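Local coordinates for protein interpain A (Prevotella intermedia, PDB 3BB7) that probably cleaves peptide bonds as a cysteine protease of the C10 family, captured here as a zymogen fragment with its prosegment attached and its nucleophile replaced, at residues 73-78 against 233-238; 82-87 against 274-279; 31-36 against 293-298; 251-256 against 309-314; 225-230 against 313-318. The protein carries 1 engineered substitution. All coordinates share one frame; numbering follows the deposited sequence. Where two conformers were deposited one is given.

Interactions 1, 2 and 3 lie on the same side of the chain's centre, where N-terminal segments meet the protease part. Interaction 1 touches interaction 3 through Ile75 N and Asp297 OD2, 2.8 Å apart. It touches interaction 2 through Pro77, which packs on Tyr274. Interactions 4 and 5 share Met313 and Val314 on strand 312-315, and their centres are about 8 Å apart. Arg229 connects the two groups: its NH2 is 2.9 Å from Asp234 OD1 of interaction 1. Interaction 4 is closest to the predicted active site. The side chain of Glu310 is about 3 Å from that of His267, while the engineered Ala116 replaces the predicted nucleophile.

Interaction 1. Residues 73-78 against 233-238; sequences NVIKPD and TDEQWM. Unlike the reference sequence in segment 73-78: Asn73 (reference Ser).
Ile75 packs its branches against the first turn of helix 234-246. Its CD1 lies 3.7 Å from Asp234 CB and about as far from Asp234 O. Its CG2 meets Met238 CB at 3.9 Å, one helical turn further on. Glu235 starts off to one side. A bend at its chi2 (71°) folds the carboxylate back, and OE2 comes within 3.9 Å of Ile75 CD1. Beside this apolar patch, Asn73 ND2 donates to Asp234 OD2. At 2.5 Å and with an N-H...O angle of 125°, this bond is very short and bent, and its detail is doubtful. The amide and carboxylate planes are 71° apart.

The second shell fixes both partners. Asp297 OD2 accepts from Ile75 N, and Arg229 forms a salt bridge with Asp234 OD1. Thr233 and Gln236 close a capping box at the helix start: Gln236 N donates to Thr233 OG1 at 3.1 Å and Thr233 N to Gln236 OE1 at 2.9 Å. The contact thus ties the loop after helix 49-68 to a helix of the protease part. The salt bridge from Arg229 to OD1 suggests that Asp234 is probably ionised.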
# COMPACT_ATOMS: atom_id res chain seq x y z
N ASN A 73 15.94 13.31 8.95
CA ASN A 73 16.99 12.62 8.20
C ASN A 73 16.64 12.43 6.73
O ASN A 73 15.46 12.41 6.35
CB ASN A 73 17.37 11.30 8.87
CG ASN A 73 16.27 10.29 8.83
OD1 ASN A 73 15.58 10.10 7.81
ND2 ASN A 73 16.10 9.58 9.93
N VAL A 74 17.69 12.33 5.92
CA VAL A 74 17.57 12.09 4.48
C VAL A 74 18.52 10.93 4.19
O VAL A 74 19.74 11.02 4.42
CB VAL A 74 18.01 13.32 3.68
CG1 VAL A 74 17.96 13.02 2.20
CG2 VAL A 74 17.09 14.49 4.00
N ILE A 75 17.95 9.82 3.77
CA ILE A 75 18.73 8.59 3.55
C ILE A 75 18.59 8.25 2.08
O ILE A 75 17.45 8.09 1.57
CB ILE A 75 18.19 7.45 4.43
CG1 ILE A 75 18.33 7.80 5.92
CG2 ILE A 75 18.92 6.15 4.13
CD1 ILE A 75 17.59 6.83 6.83
N LYS A 76 19.73 8.10 1.41
CA LYS A 76 19.79 7.81 -0.02
C LYS A 76 20.43 6.44 -0.21
O LYS A 76 21.30 6.05 0.59
CB LYS A 76 20.61 8.89 -0.74
CG LYS A 76 19.98 10.27 -0.68
CD LYS A 76 20.64 11.20 -1.63
CE LYS A 76 20.12 12.60 -1.49
NZ LYS A 76 20.66 13.54 -2.52
N PRO A 77 20.00 5.70 -1.24
CA PRO A 77 20.55 4.36 -1.47
C PRO A 77 22.02 4.44 -1.89
O PRO A 77 22.36 5.20 -2.81
CB PRO A 77 19.70 3.82 -2.63
CG PRO A 77 19.18 5.06 -3.33
CD PRO A 77 18.97 6.05 -2.24
N ASP A 78 22.88 3.65 -1.24
CA ASP A 78 24.31 3.62 -1.56
C ASP A 78 24.49 2.78 -2.82
O ASP A 78 24.25 1.59 -2.77
CB ASP A 78 25.04 2.97 -0.39
CG ASP A 78 26.55 2.95 -0.56
OD1 ASP A 78 27.24 2.72 0.46
OD2 ASP A 78 27.06 3.15 -1.67
N THR A 233 16.26 1.04 13.32
CA THR A 233 16.61 2.44 13.09
C THR A 233 16.20 2.83 11.67
O THR A 233 15.96 1.94 10.81
CB THR A 233 18.10 2.69 13.22
OG1 THR A 233 18.77 1.98 12.17
CG2 THR A 233 18.64 2.22 14.59
N ASP A 234 16.15 4.13 11.38
CA ASP A 234 15.76 4.58 10.05
C ASP A 234 16.71 4.02 9.00
O ASP A 234 16.27 3.60 7.93
CB ASP A 234 15.80 6.12 10.00
CG ASP A 234 14.79 6.75 10.93
OD1 ASP A 234 13.74 6.11 11.16
OD2 ASP A 234 15.04 7.89 11.39
N GLU A 235 18.01 4.02 9.30
CA GLU A 235 18.99 3.50 8.35
C GLU A 235 18.78 2.00 8.12
O GLU A 235 18.89 1.49 6.98
CB GLU A 235 20.42 3.81 8.82
CG GLU A 235 20.70 5.33 8.91
CD GLU A 235 19.97 6.07 10.10
OE1 GLU A 235 19.56 5.45 11.13
OE2 GLU A 235 19.79 7.32 10.01
N GLN A 236 18.50 1.25 9.18
CA GLN A 236 18.30 -0.19 9.03
C GLN A 236 17.05 -0.47 8.21
O GLN A 236 17.05 -1.36 7.34
CB GLN A 236 18.15 -0.83 10.40
CG GLN A 236 19.46 -0.86 11.16
CD GLN A 236 19.29 -1.14 12.65
OE1 GLN A 236 18.17 -1.19 13.17
NE2 GLN A 236 20.41 -1.25 13.35
N TRP A 237 15.97 0.26 8.49
CA TRP A 237 14.71 0.08 7.77
C TRP A 237 14.87 0.43 6.27
O TRP A 237 14.44 -0.35 5.40
CB TRP A 237 13.67 0.99 8.41
CG TRP A 237 12.27 0.80 7.95
CD1 TRP A 237 11.54 1.65 7.16
CD2 TRP A 237 11.41 -0.30 8.26
NE1 TRP A 237 10.27 1.17 6.97
CE2 TRP A 237 10.15 -0.03 7.65
CE3 TRP A 237 11.55 -1.47 9.02
CZ2 TRP A 237 9.06 -0.89 7.77
CZ3 TRP A 237 10.46 -2.32 9.14
CH2 TRP A 237 9.23 -2.02 8.51
N MET A 238 15.53 1.55 5.96
CA MET A 238 15.65 1.92 4.57
C MET A 238 16.57 0.94 3.86
O MET A 238 16.35 0.63 2.70
CB MET A 238 16.16 3.34 4.41
CG MET A 238 15.18 4.40 4.85
SD MET A 238 13.50 4.19 4.25
CE MET A 238 13.68 4.22 2.46

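Interaction 2. Residues 82-87 against 274-279; sequences YAAEVS and YNKAGL
The Tyr274 ring has Val86 across one face, with the backbone N of Val86 4.1 Å above the ring centre. Val86 CG2 also leans on this ring and reaches Tyr274 CE1 at 3.6 Å. At the ring edge, in its plane, sits Ala83 O. It accepts a hydrogen bond of 2.7 Å from Tyr274 OH, and the hydroxyl oxygen is tilted 29° from the carbonyl plane of Ala83. Tyr82 CB and Ala83 CB lie close to the same hydroxyl. Thr246 OG1 bonds to both Tyr274 OH and Ala83 N and so closes this corner. Phe242 also meets the ring. The Tyr274 CG lies between the backbone N and the carbonyl carbon (chi1 60°), which lets the ring run along the 82-87 backbone.

Main-chain bonds hold the two segments together. Val86 and Tyr274 form a single antiparallel hydrogen-bonded pair: Val86 N donates to Tyr274 O at 2.9 Å, and Tyr274 N to Val86 O at 2.9 Å. Tyr274 ends strand 267-274, and the type I turn from Asn275 to Gly278 leads into strand 280-283, making a beta hairpin. Gly278 sits at its last position with a positive phi of 88°. Asn275 OD1 accepts weak bonds from Ala277 N and Leu279 N inside the turn. Lys276 projects from the turn over segment 82-87. Its CG lies 3.6 Å from Ala84 O, and its extended chain crosses that of Glu85. Their charged ends, Glu85 OE2 and Lys276 NZ, stay 4.7 Å apart.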
# COMPACT_ATOMS: atom_id res chain seq x y z
N TYR A 82 23.54 -1.26 -3.46
CA TYR A 82 22.20 -1.52 -4.05
C TYR A 82 22.13 -1.00 -5.46
O TYR A 82 23.02 -0.24 -5.88
CB TYR A 82 21.14 -0.74 -3.28
CG TYR A 82 21.27 -0.80 -1.79
CD1 TYR A 82 21.03 -1.98 -1.11
CD2 TYR A 82 21.61 0.33 -1.06
CE1 TYR A 82 21.14 -2.03 0.29
CE2 TYR A 82 21.71 0.30 0.30
CZ TYR A 82 21.49 -0.87 0.97
OH TYR A 82 21.61 -0.83 2.35
N ALA A 83 21.05 -1.32 -6.17
CA ALA A 83 20.78 -0.63 -7.41
C ALA A 83 20.75 0.87 -7.19
O ALA A 83 20.27 1.38 -6.16
CB ALA A 83 19.45 -1.11 -8.01
N ALA A 84 21.26 1.61 -8.17
CA ALA A 84 21.24 3.06 -8.05
C ALA A 84 19.82 3.61 -7.87
O ALA A 84 19.61 4.58 -7.14
CB ALA A 84 21.90 3.71 -9.23
N GLU A 85 18.87 2.98 -8.56
CA GLU A 85 17.45 3.36 -8.52
C GLU A 85 16.70 2.13 -9.02
O GLU A 85 17.29 1.28 -9.71
CB GLU A 85 17.19 4.57 -9.43
CG GLU A 85 17.70 4.35 -10.85
CD GLU A 85 17.60 5.56 -11.74
OE1 GLU A 85 16.91 6.53 -11.35
OE2 GLU A 85 18.21 5.53 -12.84
N VAL A 86 15.43 2.01 -8.65
CA VAL A 86 14.55 0.94 -9.16
C VAL A 86 13.26 1.61 -9.60
O VAL A 86 12.50 2.13 -8.79
CB VAL A 86 14.29 -0.14 -8.07
CG1 VAL A 86 13.25 -1.15 -8.56
CG2 VAL A 86 15.63 -0.82 -7.70
N SER A 87 13.02 1.66 -10.91
CA SER A 87 11.83 2.36 -11.39
C SER A 87 10.59 1.51 -11.09
O SER A 87 10.66 0.29 -11.07
CB SER A 87 11.94 2.70 -12.87
OG SER A 87 12.19 1.54 -13.60
N TYR A 274 12.32 2.92 -6.00
CA TYR A 274 12.90 4.06 -5.29
C TYR A 274 13.77 4.82 -6.26
O TYR A 274 14.21 4.28 -7.27
CB TYR A 274 13.72 3.64 -4.07
CG TYR A 274 14.90 2.72 -4.32
CD1 TYR A 274 14.79 1.34 -4.19
CD2 TYR A 274 16.15 3.23 -4.69
CE1 TYR A 274 15.87 0.51 -4.41
CE2 TYR A 274 17.24 2.41 -4.91
CZ TYR A 274 17.09 1.05 -4.73
OH TYR A 274 18.17 0.22 -4.94
N ASN A 275 13.98 6.10 -5.94
CA ASN A 275 14.84 6.92 -6.79
C ASN A 275 16.19 7.17 -6.12
O ASN A 275 16.44 6.71 -4.99
CB ASN A 275 14.13 8.20 -7.30
CG ASN A 275 13.88 9.25 -6.22
OD1 ASN A 275 14.39 9.17 -5.11
ND2 ASN A 275 13.04 10.24 -6.56
N LYS A 276 17.08 7.88 -6.82
CA LYS A 276 18.41 8.13 -6.30
C LYS A 276 18.44 8.94 -5.02
O LYS A 276 19.37 8.82 -4.23
CB LYS A 276 19.25 8.82 -7.37
CG LYS A 276 19.51 7.94 -8.53
CD LYS A 276 20.42 8.67 -9.50
CE LYS A 276 20.81 7.79 -10.66
NZ LYS A 276 21.51 8.63 -11.71
N ALA A 277 17.43 9.78 -4.81
CA ALA A 277 17.34 10.58 -3.62
C ALA A 277 16.61 9.86 -2.47
O ALA A 277 16.40 10.45 -1.41
CB ALA A 277 16.65 11.87 -3.96
N GLY A 278 16.27 8.58 -2.67
CA GLY A 278 15.73 7.76 -1.60
C GLY A 278 14.21 7.84 -1.44
O GLY A 278 13.66 7.17 -0.57
N LEU A 279 13.52 8.66 -2.25
CA LEU A 279 12.03 8.56 -2.27
C LEU A 279 11.59 7.20 -2.79
O LEU A 279 12.26 6.60 -3.65
CB LEU A 279 11.41 9.66 -3.15
CG LEU A 279 11.37 11.05 -2.51
CD1 LEU A 279 12.75 11.64 -2.37
CD2 LEU A 279 10.46 11.93 -3.36

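Interaction 3. Residues 31-36 against 293-298; sequences LAPELL and YYKIDL
Leu36 O accepts a hydrogen bond of 2.9 Å from Lys295 N, with an N-H...O angle of 159°. The donor stands nearly on the C=O axis. The CB and CG of Lys295 pass close to the same oxygen. Further out, Lys295 CE lies 3.2 Å from Leu35 O. The lysine chain runs extended as far as CE, and chi4 (-88°) turns NZ aside. This brings Lys295 NZ toward Asp297 OD2, a long salt bridge of 4.0 Å; that oxygen has a second partner in Ile75. Pro33 lies across the lysine chain, with its CG 3.7 Å from Lys295 CE.

Strands 35-39 and 292-294 are antiparallel neighbours in one large sheet. The first belongs to a region related to the Spi protease inhibitor. The sheet therefore continues from this N-terminal part into the protease part. On the helix side, Leu36 and Leu298 cross at about a right angle, with their CD2 atoms 4.1 Å apart. Both touch Ile58 of helix 49-68. Trp54 of this helix packs on Leu36 and donates from NE1 to Lys295 O. Leu298 CD2 also presses on Pro33 CG at 3.8 Å.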
# COMPACT_ATOMS: atom_id res chain seq x y z
N LEU A 31 14.41 22.58 9.04
CA LEU A 31 14.63 21.24 9.58
C LEU A 31 14.03 20.10 8.79
O LEU A 31 14.13 18.94 9.20
CB LEU A 31 14.11 21.18 11.02
CG LEU A 31 14.82 22.12 12.00
CD1 LEU A 31 14.05 22.28 13.31
CD2 LEU A 31 16.23 21.61 12.28
N ALA A 32 13.41 20.42 7.65
CA ALA A 32 12.82 19.40 6.78
C ALA A 32 13.32 19.55 5.35
O ALA A 32 13.56 20.66 4.89
CB ALA A 32 11.31 19.54 6.77
N PRO A 33 13.45 18.42 4.62
CA PRO A 33 13.76 18.56 3.19
C PRO A 33 12.56 19.16 2.49
O PRO A 33 11.41 18.89 2.88
CB PRO A 33 13.96 17.12 2.73
CG PRO A 33 13.24 16.29 3.73
CD PRO A 33 13.28 17.01 5.04
N GLU A 34 12.80 19.97 1.46
CA GLU A 34 11.72 20.70 0.81
C GLU A 34 10.76 19.75 0.08
O GLU A 34 9.56 19.81 0.27
CB GLU A 34 12.30 21.70 -0.16
CG GLU A 34 11.24 22.62 -0.73
CD GLU A 34 11.77 23.70 -1.65
OE1 GLU A 34 12.63 23.42 -2.53
OE2 GLU A 34 11.27 24.84 -1.50
N LEU A 35 11.27 18.92 -0.81
CA LEU A 35 10.36 18.07 -1.56
C LEU A 35 10.05 16.81 -0.78
O LEU A 35 10.96 16.03 -0.45
CB LEU A 35 10.94 17.73 -2.93
CG LEU A 35 9.89 16.87 -3.66
CD1 LEU A 35 9.24 17.60 -4.77
CD2 LEU A 35 10.42 15.54 -4.08
N LEU A 36 8.76 16.61 -0.50
CA LEU A 36 8.30 15.43 0.28
C LEU A 36 7.73 14.34 -0.61
O LEU A 36 7.76 13.16 -0.25
CB LEU A 36 7.25 15.86 1.31
CG LEU A 36 7.70 17.01 2.24
CD1 LEU A 36 6.53 17.53 3.04
CD2 LEU A 36 8.78 16.49 3.17
N TYR A 293 6.18 9.18 -6.17
CA TYR A 293 7.34 8.95 -5.30
C TYR A 293 7.21 9.81 -4.06
O TYR A 293 6.94 11.01 -4.14
CB TYR A 293 8.61 9.29 -6.05
CG TYR A 293 9.07 8.22 -7.02
CD1 TYR A 293 10.17 7.41 -6.73
CD2 TYR A 293 8.39 8.00 -8.21
CE1 TYR A 293 10.61 6.45 -7.65
CE2 TYR A 293 8.82 7.04 -9.13
CZ TYR A 293 9.91 6.25 -8.82
OH TYR A 293 10.34 5.32 -9.75
N TYR A 294 7.41 9.18 -2.91
CA TYR A 294 7.17 9.82 -1.62
C TYR A 294 8.26 9.52 -0.62
O TYR A 294 8.84 8.44 -0.63
CB TYR A 294 5.82 9.32 -1.07
CG TYR A 294 4.66 9.82 -1.92
CD1 TYR A 294 4.09 11.07 -1.66
CD2 TYR A 294 4.15 9.07 -2.99
CE1 TYR A 294 3.07 11.58 -2.45
CE2 TYR A 294 3.08 9.58 -3.79
CZ TYR A 294 2.55 10.84 -3.48
OH TYR A 294 1.55 11.40 -4.25
N LYS A 295 8.52 10.45 0.28
CA LYS A 295 9.48 10.19 1.36
C LYS A 295 8.90 9.30 2.45
O LYS A 295 7.80 9.55 2.97
CB LYS A 295 9.94 11.51 1.96
CG LYS A 295 10.93 12.26 1.04
CD LYS A 295 11.61 13.38 1.74
CE LYS A 295 12.83 13.85 0.95
NZ LYS A 295 14.07 13.10 1.29
N ILE A 296 9.65 8.28 2.81
CA ILE A 296 9.37 7.52 4.03
C ILE A 296 10.58 7.50 4.99
O ILE A 296 10.42 7.18 6.18
CB ILE A 296 8.86 6.08 3.81
CG1 ILE A 296 9.95 5.23 3.16
CG2 ILE A 296 7.52 6.10 3.02
CD1 ILE A 296 9.70 3.71 3.24
N ASP A 297 11.77 7.83 4.51
CA ASP A 297 12.93 7.78 5.40
C ASP A 297 12.73 8.62 6.66
O ASP A 297 13.06 8.19 7.77
CB ASP A 297 14.23 8.17 4.68
CG ASP A 297 14.15 9.50 3.92
OD1 ASP A 297 13.10 10.18 3.90
OD2 ASP A 297 15.19 9.87 3.31
N LEU A 298 12.14 9.79 6.50
CA LEU A 298 11.94 10.71 7.62
C LEU A 298 10.77 10.33 8.53
O LEU A 298 10.51 11.04 9.51
CB LEU A 298 11.77 12.13 7.09
CG LEU A 298 10.96 12.39 5.82
CD1 LEU A 298 9.56 11.83 5.86
CD2 LEU A 298 10.90 13.91 5.54

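Interaction 4. Residues 251-256 against 309-314; sequences LIYGGV and AEQDMV
The Tyr253 ring is pinned by the backbone of the neighbouring strand and by a side chain just before it: Asp312 O lies 3.7 Å above one face, offset toward the rim, and Gln311 OE1 sits at the edge in the ring plane. Strands 251-255 and 312-314 run antiparallel (153°) in the central sheet of a papain-like (clan CA) protease domain. Tyr253 OH donates to Gln311 OE1 at 2.6 Å. The same hydroxyl bonds to Trp237 NE1, and Arg229 NH1 also bonds to Gln311 OE1, so this buried polar pair is held from several sides.

The backbones pair through Val314 N to Ile252 O at 2.9 Å and through two bonds between Gly254 and Asp312. The shorter is Asp312 N to Gly254 O, 2.7 Å. On the Tyr253 face, Leu251 CD1 meets Met313 SD at 3.9 Å, and Trp237 covers the methionine. On the other face, Ile252 CB packs against Val314 CB, and both side chains touch Leu215 of helix 208-218.

Just before strand 312-314 the chain makes an inverse gamma turn centred on Glu310. The Glu310 side chain runs past Val256 and bonds through OE1 to NE2 of His267, the predicted proton acceptor. Asp312 OD2 is held by Thr228 OG1. Asp312 OD1 takes a 2.9 Å bond from a water that accepts from Val256 N, also at 2.9 Å.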
# COMPACT_ATOMS: atom_id res chain seq x y z
N LEU A 251 7.05 -4.40 -2.05
CA LEU A 251 6.74 -4.63 -0.63
C LEU A 251 5.33 -4.21 -0.24
O LEU A 251 4.94 -3.09 -0.51
CB LEU A 251 7.73 -3.86 0.26
CG LEU A 251 9.20 -4.26 0.07
CD1 LEU A 251 10.10 -3.31 0.81
CD2 LEU A 251 9.42 -5.65 0.59
N ILE A 252 4.60 -5.10 0.42
CA ILE A 252 3.32 -4.74 1.02
C ILE A 252 3.65 -3.94 2.29
O ILE A 252 4.47 -4.39 3.11
CB ILE A 252 2.57 -6.04 1.40
CG1 ILE A 252 2.30 -6.89 0.14
CG2 ILE A 252 1.29 -5.73 2.19
CD1 ILE A 252 1.90 -8.34 0.44
N TYR A 253 3.07 -2.75 2.46
CA TYR A 253 3.48 -1.85 3.53
C TYR A 253 2.23 -1.19 4.12
O TYR A 253 1.31 -0.85 3.38
CB TYR A 253 4.37 -0.78 2.91
CG TYR A 253 5.26 0.05 3.84
CD1 TYR A 253 6.62 -0.22 3.93
CD2 TYR A 253 4.73 1.08 4.62
CE1 TYR A 253 7.45 0.54 4.73
CE2 TYR A 253 5.56 1.86 5.45
CZ TYR A 253 6.92 1.58 5.51
OH TYR A 253 7.75 2.36 6.30
N GLY A 254 2.17 -1.00 5.43
CA GLY A 254 1.01 -0.32 5.99
C GLY A 254 0.90 -0.53 7.47
O GLY A 254 1.86 -0.95 8.13
N GLY A 255 -0.28 -0.28 8.01
CA GLY A 255 -0.48 -0.41 9.46
C GLY A 255 -1.86 0.03 9.87
O GLY A 255 -2.65 0.47 9.05
N VAL A 256 -2.14 -0.10 11.17
CA VAL A 256 -3.47 0.21 11.70
C VAL A 256 -3.30 0.97 13.01
O VAL A 256 -2.40 0.66 13.81
CB VAL A 256 -4.27 -1.09 11.98
CG1 VAL A 256 -4.51 -1.89 10.71
CG2 VAL A 256 -3.55 -1.95 13.01
N ALA A 309 4.13 5.34 14.04
CA ALA A 309 4.30 4.02 14.62
C ALA A 309 3.60 2.98 13.75
O ALA A 309 3.92 1.79 13.79
CB ALA A 309 3.74 4.01 16.03
N GLU A 310 2.64 3.43 12.94
CA GLU A 310 1.82 2.53 12.11
C GLU A 310 2.51 2.19 10.79
O GLU A 310 2.01 2.50 9.69
CB GLU A 310 0.44 3.17 11.89
CG GLU A 310 -0.23 3.57 13.22
CD GLU A 310 -1.43 4.47 13.05
OE1 GLU A 310 -1.70 4.92 11.91
OE2 GLU A 310 -2.11 4.74 14.08
N GLN A 311 3.66 1.52 10.90
CA GLN A 311 4.45 1.15 9.72
C GLN A 311 4.99 -0.26 9.87
O GLN A 311 5.90 -0.51 10.66
CB GLN A 311 5.62 2.10 9.50
CG GLN A 311 5.22 3.51 9.12
CD GLN A 311 6.44 4.38 8.93
OE1 GLN A 311 7.13 4.30 7.90
NE2 GLN A 311 6.71 5.23 9.91
N ASP A 312 4.35 -1.16 9.13
CA ASP A 312 4.70 -2.56 9.09
C ASP A 312 4.99 -2.89 7.64
O ASP A 312 4.51 -2.20 6.73
CB ASP A 312 3.51 -3.43 9.53
CG ASP A 312 2.93 -3.01 10.87
OD1 ASP A 312 1.68 -3.01 10.99
OD2 ASP A 312 3.70 -2.67 11.78
N MET A 313 5.77 -3.93 7.40
CA MET A 313 5.92 -4.42 6.03
C MET A 313 5.79 -5.92 6.02
O MET A 313 6.12 -6.60 7.01
CB MET A 313 7.22 -3.94 5.37
CG MET A 313 8.46 -4.72 5.66
SD MET A 313 9.91 -4.46 4.56
CE MET A 313 10.31 -2.76 4.96
N VAL A 314 5.37 -6.45 4.89
CA VAL A 314 5.45 -7.89 4.67
C VAL A 314 6.49 -8.05 3.60
O VAL A 314 6.32 -7.52 2.48
CB VAL A 314 4.11 -8.51 4.25
CG1 VAL A 314 4.33 -9.99 3.97
CG2 VAL A 314 3.07 -8.32 5.33
O HOH W 1 5.63 -7.86 -0.06
O HOH W 2 0.43 -0.79 12.44

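Interaction 5. Residues 225-230 against 313-318; sequences EYITRA and MVRGVY
Arg315 leaves the sheet from CB on the same face as Glu225 and Ile227. Its CG sits between the backbone N and the carbonyl carbon (chi1 69°) and lies 3.8 Å from Glu225 CG. CD continues alongside the glutamate chain. Arg315 NE donates to Glu225 OE1 at 2.8 Å; the hydrogen bond is weak and bent, but the pair is a salt bridge. CZ lies over Ile227, whose CD1 stands 3.9 Å off one face of the Arg315 guanidinium group, over its centre. Arg315 NH2 ends 3.2 Å from Glu225 OE1. The carboxylate and guanidinium planes are 22° apart.

Below these side chains, strand 225-228 pairs antiparallel with strand 313-315 and forms one outer edge of the sheet. Glu225 N donates to Arg315 O at 2.8 Å, and Arg315 N to Glu225 O at 2.9 Å. Ile227 and Met313 exchange two similar bonds. Their side chains lie side by side, tight at 3.4 Å between Ile227 CG1 and Met313 CG. Trp237 and Ile240 of helix 234-246 cover them, while Tyr226 turns to helix 208-218 on the other face. The ion pair thus borders an apolar patch, and the nearby isoleucine may strengthen its charge attraction by limiting water.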
# COMPACT_ATOMS: atom_id res chain seq x y z
N GLU A 225 6.95 -12.77 5.71
CA GLU A 225 7.04 -12.42 7.14
C GLU A 225 6.72 -10.95 7.34
O GLU A 225 7.02 -10.12 6.49
CB GLU A 225 8.43 -12.81 7.69
CG GLU A 225 9.53 -12.05 6.99
CD GLU A 225 10.83 -12.02 7.78
OE1 GLU A 225 11.87 -11.75 7.16
OE2 GLU A 225 10.80 -12.28 9.00
N TYR A 226 6.12 -10.63 8.47
CA TYR A 226 5.79 -9.27 8.82
C TYR A 226 6.88 -8.74 9.75
O TYR A 226 7.34 -9.45 10.65
CB TYR A 226 4.40 -9.30 9.53
CG TYR A 226 4.21 -8.42 10.76
CD1 TYR A 226 4.18 -8.96 12.04
CD2 TYR A 226 4.05 -7.04 10.62
CE1 TYR A 226 4.00 -8.16 13.15
CE2 TYR A 226 3.84 -6.22 11.73
CZ TYR A 226 3.84 -6.78 12.98
OH TYR A 226 3.65 -5.96 14.06
N ILE A 227 7.29 -7.49 9.52
CA ILE A 227 8.20 -6.79 10.45
C ILE A 227 7.66 -5.40 10.73
O ILE A 227 6.89 -4.86 9.92
CB ILE A 227 9.65 -6.74 9.90
CG1 ILE A 227 9.75 -5.95 8.58
CG2 ILE A 227 10.22 -8.20 9.78
CD1 ILE A 227 11.20 -5.74 8.14
N THR A 228 8.02 -4.83 11.87
CA THR A 228 7.50 -3.52 12.22
C THR A 228 8.62 -2.48 12.41
O THR A 228 9.69 -2.79 12.94
CB THR A 228 6.55 -3.60 13.40
OG1 THR A 228 5.74 -2.41 13.47
CG2 THR A 228 7.30 -3.78 14.68
N ARG A 229 8.36 -1.26 11.93
CA ARG A 229 9.43 -0.27 11.86
C ARG A 229 9.99 0.12 13.22
O ARG A 229 11.17 0.44 13.31
CB ARG A 229 8.96 0.99 11.11
CG ARG A 229 10.14 1.88 10.78
CD ARG A 229 9.72 3.03 9.89
NE ARG A 229 10.81 3.98 9.79
CZ ARG A 229 10.95 4.88 8.82
NH1 ARG A 229 10.06 4.97 7.83
NH2 ARG A 229 12.00 5.69 8.83
N ALA A 230 9.17 0.08 14.27
CA ALA A 230 9.64 0.49 15.59
C ALA A 230 10.83 -0.33 16.07
O ALA A 230 11.58 0.13 16.92
CB ALA A 230 8.51 0.41 16.59
N MET A 313 5.77 -3.93 7.40
CA MET A 313 5.92 -4.42 6.03
C MET A 313 5.79 -5.92 6.02
O MET A 313 6.12 -6.60 7.01
CB MET A 313 7.22 -3.94 5.37
CG MET A 313 8.46 -4.72 5.66
SD MET A 313 9.91 -4.46 4.56
CE MET A 313 10.31 -2.76 4.96
N VAL A 314 5.37 -6.45 4.89
CA VAL A 314 5.45 -7.89 4.67
C VAL A 314 6.49 -8.05 3.60
O VAL A 314 6.32 -7.52 2.48
CB VAL A 314 4.11 -8.51 4.25
CG1 VAL A 314 4.33 -9.99 3.97
CG2 VAL A 314 3.07 -8.32 5.33
N ARG A 315 7.58 -8.74 3.95
CA ARG A 315 8.63 -9.06 2.99
C ARG A 315 8.65 -10.57 2.78
O ARG A 315 7.92 -11.31 3.48
CB ARG A 315 9.98 -8.49 3.46
CG ARG A 315 10.55 -9.16 4.68
CD ARG A 315 11.89 -8.51 5.08
NE ARG A 315 12.28 -9.05 6.37
CZ ARG A 315 13.45 -8.80 6.96
NH1 ARG A 315 14.34 -8.02 6.35
NH2 ARG A 315 13.70 -9.32 8.16
N GLY A 316 9.42 -11.05 1.81
CA GLY A 316 9.51 -12.49 1.55
C GLY A 316 8.47 -13.00 0.58
O GLY A 316 8.27 -14.20 0.49
N VAL A 317 7.80 -12.10 -0.14
CA VAL A 317 6.80 -12.48 -1.13
C VAL A 317 7.44 -12.35 -2.51
O VAL A 317 7.79 -11.24 -2.98
CB VAL A 317 5.55 -11.60 -1.02
CG1 VAL A 317 4.51 -11.99 -2.09
CG2 VAL A 317 4.92 -11.74 0.40
N TYR A 318 7.59 -13.49 -3.17
CA TYR A 318 8.18 -13.57 -4.50
C TYR A 318 7.99 -15.00 -4.94
O TYR A 318 7.56 -15.86 -4.16
CB TYR A 318 9.69 -13.20 -4.49
CG TYR A 318 10.46 -13.63 -3.26
CD1 TYR A 318 10.69 -14.98 -2.97
CD2 TYR A 318 10.93 -12.68 -2.34
CE1 TYR A 318 11.37 -15.37 -1.82
CE2 TYR A 318 11.65 -13.06 -1.20
CZ TYR A 318 11.84 -14.41 -0.95
OH TYR A 318 12.50 -14.78 0.18